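Local atomic coordinates of lipase aflb (Neosartorya fumigata, PDB entry 6IDY), a protein that probably hydrolyses ester bonds of acylglycerols, as a fungal lipase built round a mostly parallel beta-sheet and carrying a calcium ion. Residues Phe81-Pro95 with Leu408-Ala420. Residues are numbered along the deposited sequence; the frame is centred on the assembly and turned at random.
Sequences FLKMTREILTVGLIP and LLGTEGLLLIALA
Leu415 is a knob in a hole formed by Phe81, Met84, Thr85 and Ile88. Its CD1 lies 3.5 Å from Met84 CG, and CD2 meets the Phe81 ring edge, 3.7 Å from CE1. Helices 81-90 and 414-420 cross here at -128°, with axes 9.4 Å apart. Leu419 CD1 reaches both Phe81 and Leu82. Leu416 CD2 packs on Thr85 and Leu89.

Beyond the Schellman motif at Gly92, residues 93-95 pack against helix 405-412. Leu93 CD1 touches Leu409 CD2 at 3.7 Å, and Pro95 packs on Leu409 CD1. Ile94 CD1 rests on Leu409 O and Gly413 N.

No hydrogen bond joins the segments. Thr85 OG1 bonds Phe81 O at 2.7 Å, from above the carbonyl plane. Thr85 chi1 of -48° sets CG2 anti to the backbone N, 3.5 Å from Leu415 O. The Glu412 carboxylate is buried; OE1 lies 3.6 Å from Ile88 CD1, while OE2 is hydrogen-bonded to Tyr366 OH and Thr360 OG1. OE1 also nears Glu362, so one acid may be protonated.

This buried contact joins helices lying before and after all strands of the mostly parallel sheet, consistent with an alpha/beta-hydrolase fold. Helix 31-47 packs on Thr85 and Leu419, helix 63-73 on Met84, and helix 16-24 on Leu416.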
loop_
_atom_site.group_PDB
_atom_site.type_symbol
_atom_site.label_atom_id
_atom_site.label_comp_id
_atom_site.label_asym_id
_atom_site.label_seq_id
_atom_site.Cartn_x
_atom_site.Cartn_y
_atom_site.Cartn_z
ATOM N N PHE A 81 14.291 0.149 -5.639
ATOM C CA PHE A 81 13.162 -0.526 -6.275
ATOM C C PHE A 81 13.564 -1.399 -7.468
ATOM O O PHE A 81 13.170 -2.567 -7.512
ATOM C CB PHE A 81 12.053 0.472 -6.673
ATOM C CG PHE A 81 10.963 -0.103 -7.560
ATOM C CD1 PHE A 81 10.075 -1.058 -7.071
ATOM C CD2 PHE A 81 10.807 0.333 -8.871
ATOM C CE1 PHE A 81 9.061 -1.573 -7.882
ATOM C CE2 PHE A 81 9.790 -0.180 -9.680
ATOM C CZ PHE A 81 8.928 -1.132 -9.182
ATOM N N LEU A 82 14.338 -0.832 -8.420
ATOM C CA LEU A 82 14.767 -1.535 -9.625
ATOM C C LEU A 82 15.656 -2.753 -9.323
ATOM O O LEU A 82 15.438 -3.814 -9.914
ATOM C CB LEU A 82 15.432 -0.582 -10.650
ATOM C CG LEU A 82 14.562 0.557 -11.226
ATOM C CD1 LEU A 82 15.397 1.487 -12.103
ATOM C CD2 LEU A 82 13.381 0.019 -12.035
ATOM N N LYS A 83 16.617 -2.617 -8.378
ATOM C CA LYS A 83 17.491 -3.731 -7.997
ATOM C C LYS A 83 16.689 -4.828 -7.321
ATOM O O LYS A 83 16.841 -5.991 -7.687
ATOM C CB LYS A 83 18.673 -3.285 -7.118
ATOM C CG LYS A 83 19.662 -4.422 -6.843
ATOM C CD LYS A 83 20.849 -3.986 -6.003
ATOM C CE LYS A 83 21.728 -5.167 -5.663
ATOM N NZ LYS A 83 22.881 -4.779 -4.809
ATOM N N MET A 84 15.815 -4.459 -6.368
ATOM C CA MET A 84 14.950 -5.407 -5.663
ATOM C C MET A 84 14.111 -6.220 -6.669
ATOM O O MET A 84 14.137 -7.445 -6.619
ATOM C CB MET A 84 14.051 -4.679 -4.644
ATOM C CG MET A 84 13.286 -5.614 -3.727
ATOM S SD MET A 84 14.335 -6.473 -2.544
ATOM C CE MET A 84 13.332 -7.869 -2.149
ATOM N N THR A 85 13.431 -5.536 -7.608
ATOM C CA THR A 85 12.563 -6.150 -8.630
ATOM C C THR A 85 13.329 -7.116 -9.534
ATOM O O THR A 85 12.831 -8.209 -9.802
ATOM C CB THR A 85 11.785 -5.081 -9.419
ATOM O OG1 THR A 85 11.199 -4.169 -8.494
ATOM C CG2 THR A 85 10.681 -5.679 -10.285
ATOM N N ARG A 86 14.540 -6.728 -9.971
ATOM C CA ARG A 86 15.394 -7.566 -10.817
ATOM C C ARG A 86 15.874 -8.821 -10.063
ATOM O O ARG A 86 15.803 -9.918 -10.609
ATOM C CB ARG A 86 16.599 -6.750 -11.331
ATOM C CG ARG A 86 17.502 -7.510 -12.305
ATOM C CD ARG A 86 18.964 -7.127 -12.142
ATOM N NE ARG A 86 19.384 -6.118 -13.116
ATOM C CZ ARG A 86 19.468 -4.815 -12.865
ATOM N NH1 ARG A 86 19.158 -4.340 -11.663
ATOM N NH2 ARG A 86 19.857 -3.974 -13.815
ATOM N N GLU A 87 16.364 -8.651 -8.826
ATOM C CA GLU A 87 16.922 -9.733 -8.006
ATOM C C GLU A 87 15.888 -10.747 -7.509
ATOM O O GLU A 87 16.252 -11.901 -7.289
ATOM C CB GLU A 87 17.753 -9.180 -6.840
ATOM C CG GLU A 87 19.042 -8.490 -7.260
ATOM C CD GLU A 87 19.971 -9.299 -8.146
ATOM O OE1 GLU A 87 20.261 -10.467 -7.803
ATOM O OE2 GLU A 87 20.406 -8.760 -9.189
ATOM N N ILE A 88 14.612 -10.320 -7.354
ATOM C CA ILE A 88 13.458 -11.139 -6.961
ATOM C C ILE A 88 13.365 -12.379 -7.885
ATOM O O ILE A 88 13.173 -13.498 -7.403
ATOM C CB ILE A 88 12.180 -10.236 -6.975
ATOM C CG1 ILE A 88 12.017 -9.438 -5.648
ATOM C CG2 ILE A 88 10.889 -10.961 -7.356
ATOM C CD1 ILE A 88 11.681 -10.197 -4.396
ATOM N N LEU A 89 13.561 -12.177 -9.197
ATOM C CA LEU A 89 13.547 -13.284 -10.149
ATOM C C LEU A 89 14.891 -13.992 -10.261
ATOM O O LEU A 89 14.907 -15.212 -10.423
ATOM C CB LEU A 89 13.023 -12.856 -11.525
ATOM C CG LEU A 89 11.505 -12.642 -11.655
ATOM C CD1 LEU A 89 11.136 -12.343 -13.079
ATOM C CD2 LEU A 89 10.707 -13.872 -11.191
ATOM N N THR A 90 16.015 -13.246 -10.154
ATOM C CA THR A 90 17.386 -13.788 -10.236
ATOM C C THR A 90 17.621 -14.872 -9.169
ATOM O O THR A 90 18.204 -15.914 -9.469
ATOM C CB THR A 90 18.426 -12.649 -10.175
ATOM O OG1 THR A 90 18.095 -11.662 -11.152
ATOM C CG2 THR A 90 19.861 -13.135 -10.412
ATOM N N VAL A 91 17.129 -14.633 -7.939
ATOM C CA VAL A 91 17.246 -15.575 -6.817
ATOM C C VAL A 91 16.171 -16.679 -6.874
ATOM O O VAL A 91 16.189 -17.586 -6.043
ATOM C CB VAL A 91 17.291 -14.873 -5.427
ATOM C CG1 VAL A 91 18.436 -13.866 -5.343
ATOM C CG2 VAL A 91 15.953 -14.226 -5.068
ATOM N N GLY A 92 15.245 -16.568 -7.825
ATOM C CA GLY A 92 14.157 -17.520 -8.026
ATOM C C GLY A 92 13.157 -17.569 -6.888
ATOM O O GLY A 92 12.679 -18.645 -6.529
ATOM N N LEU A 93 12.832 -16.404 -6.312
ATOM C CA LEU A 93 11.891 -16.306 -5.197
ATOM C C LEU A 93 10.436 -16.590 -5.607
ATOM O O LEU A 93 9.675 -17.140 -4.807
ATOM C CB LEU A 93 12.012 -14.920 -4.518
ATOM C CG LEU A 93 11.313 -14.724 -3.163
ATOM C CD1 LEU A 93 11.972 -15.528 -2.074
ATOM C CD2 LEU A 93 11.344 -13.285 -2.748
ATOM N N ILE A 94 10.054 -16.230 -6.843
ATOM C CA ILE A 94 8.673 -16.394 -7.286
ATOM C C ILE A 94 8.482 -17.687 -8.081
ATOM O O ILE A 94 9.037 -17.823 -9.174
ATOM C CB ILE A 94 8.101 -15.150 -8.026
ATOM C CG1 ILE A 94 8.630 -13.797 -7.455
ATOM C CG2 ILE A 94 6.560 -15.182 -8.061
ATOM C CD1 ILE A 94 8.416 -13.486 -5.880
ATOM N N PRO A 95 7.694 -18.648 -7.542
ATOM C CA PRO A 95 7.443 -19.881 -8.302
ATOM C C PRO A 95 6.464 -19.636 -9.445
ATOM O O PRO A 95 5.750 -18.626 -9.454
ATOM C CB PRO A 95 6.902 -20.864 -7.255
ATOM C CG PRO A 95 6.475 -20.044 -6.111
ATOM C CD PRO A 95 6.944 -18.630 -6.271
ATOM N N LEU A 408 3.981 -14.845 1.529
ATOM C CA LEU A 408 5.276 -14.159 1.552
ATOM C C LEU A 408 5.749 -13.960 0.095
ATOM O O LEU A 408 6.075 -12.837 -0.294
ATOM C CB LEU A 408 6.313 -15.014 2.334
ATOM C CG LEU A 408 7.641 -14.362 2.802
ATOM C CD1 LEU A 408 8.355 -15.268 3.754
ATOM C CD2 LEU A 408 8.595 -14.073 1.647
ATOM N N LEU A 409 5.775 -15.054 -0.699
ATOM C CA LEU A 409 6.225 -15.035 -2.099
ATOM C C LEU A 409 5.371 -14.152 -2.995
ATOM O O LEU A 409 5.914 -13.366 -3.767
ATOM C CB LEU A 409 6.354 -16.453 -2.684
ATOM C CG LEU A 409 7.158 -17.487 -1.869
ATOM C CD1 LEU A 409 7.110 -18.862 -2.523
ATOM C CD2 LEU A 409 8.598 -17.043 -1.643
ATOM N N GLY A 410 4.053 -14.276 -2.865
ATOM C CA GLY A 410 3.087 -13.497 -3.629
ATOM C C GLY A 410 3.182 -12.009 -3.365
ATOM O O GLY A 410 3.111 -11.215 -4.307
ATOM N N THR A 411 3.360 -11.620 -2.084
ATOM C CA THR A 411 3.531 -10.215 -1.669
ATOM C C THR A 411 4.801 -9.632 -2.307
ATOM O O THR A 411 4.793 -8.498 -2.767
ATOM C CB THR A 411 3.522 -10.098 -0.140
ATOM O OG1 THR A 411 2.278 -10.594 0.357
ATOM C CG2 THR A 411 3.741 -8.666 0.354
ATOM N N GLU A 412 5.881 -10.414 -2.346
ATOM C CA GLU A 412 7.142 -10.010 -2.967
ATOM C C GLU A 412 6.991 -9.859 -4.485
ATOM O O GLU A 412 7.537 -8.916 -5.064
ATOM C CB GLU A 412 8.271 -11.006 -2.611
ATOM C CG GLU A 412 8.832 -10.798 -1.208
ATOM C CD GLU A 412 9.279 -9.383 -0.882
ATOM O OE1 GLU A 412 9.784 -8.697 -1.796
ATOM O OE2 GLU A 412 9.130 -8.957 0.285
ATOM N N GLY A 413 6.205 -10.753 -5.092
ATOM C CA GLY A 413 5.905 -10.756 -6.520
ATOM C C GLY A 413 5.178 -9.520 -7.023
ATOM O O GLY A 413 5.161 -9.279 -8.231
ATOM N N LEU A 414 4.584 -8.715 -6.106
ATOM C CA LEU A 414 3.871 -7.466 -6.411
ATOM C C LEU A 414 4.753 -6.423 -7.095
ATOM O O LEU A 414 4.242 -5.583 -7.841
ATOM C CB LEU A 414 3.274 -6.841 -5.141
ATOM C CG LEU A 414 2.219 -7.634 -4.388
ATOM C CD1 LEU A 414 1.869 -6.929 -3.076
ATOM C CD2 LEU A 414 0.986 -7.895 -5.254
ATOM N N LEU A 415 6.069 -6.462 -6.816
ATOM C CA LEU A 415 7.057 -5.557 -7.395
ATOM C C LEU A 415 7.104 -5.686 -8.905
ATOM O O LEU A 415 7.389 -4.704 -9.589
ATOM C CB LEU A 415 8.449 -5.819 -6.803
ATOM C CG LEU A 415 8.628 -5.470 -5.324
ATOM C CD1 LEU A 415 9.951 -5.960 -4.832
ATOM C CD2 LEU A 415 8.489 -3.977 -5.071
ATOM N N LEU A 416 6.793 -6.892 -9.421
ATOM C CA LEU A 416 6.759 -7.177 -10.857
ATOM C C LEU A 416 5.587 -6.455 -11.514
ATOM O O LEU A 416 5.731 -5.918 -12.610
ATOM C CB LEU A 416 6.700 -8.689 -11.114
ATOM C CG LEU A 416 7.793 -9.543 -10.444
ATOM C CD1 LEU A 416 7.467 -11.022 -10.567
ATOM C CD2 LEU A 416 9.182 -9.258 -11.038
ATOM N N ILE A 417 4.444 -6.396 -10.822
ATOM C CA ILE A 417 3.264 -5.669 -11.298
ATOM C C ILE A 417 3.554 -4.161 -11.220
ATOM O O ILE A 417 3.302 -3.435 -12.191
ATOM C CB ILE A 417 1.987 -6.073 -10.510
ATOM C CG1 ILE A 417 1.592 -7.526 -10.830
ATOM C CG2 ILE A 417 0.833 -5.105 -10.807
ATOM C CD1 ILE A 417 0.556 -8.115 -9.884
ATOM N N ALA A 418 4.123 -3.711 -10.079
ATOM C CA ALA A 418 4.476 -2.306 -9.869
ATOM C C ALA A 418 5.385 -1.787 -10.993
ATOM O O ALA A 418 5.125 -0.703 -11.519
ATOM C CB ALA A 418 5.117 -2.105 -8.501
ATOM N N LEU A 419 6.375 -2.603 -11.431
ATOM C CA LEU A 419 7.272 -2.226 -12.521
ATOM C C LEU A 419 6.525 -2.105 -13.846
ATOM O O LEU A 419 6.694 -1.103 -14.540
ATOM C CB LEU A 419 8.473 -3.181 -12.664
ATOM C CG LEU A 419 9.503 -2.768 -13.734
ATOM C CD1 LEU A 419 10.174 -1.441 -13.386
ATOM C CD2 LEU A 419 10.519 -3.852 -13.966
ATOM N N ALA A 420 5.689 -3.114 -14.177
ATOM C CA ALA A 420 4.879 -3.130 -15.392
ATOM C C ALA A 420 3.972 -1.897 -15.456
ATOM O O ALA A 420 3.956 -1.224 -16.481
ATOM C CB ALA A 420 4.045 -4.400 -15.442
#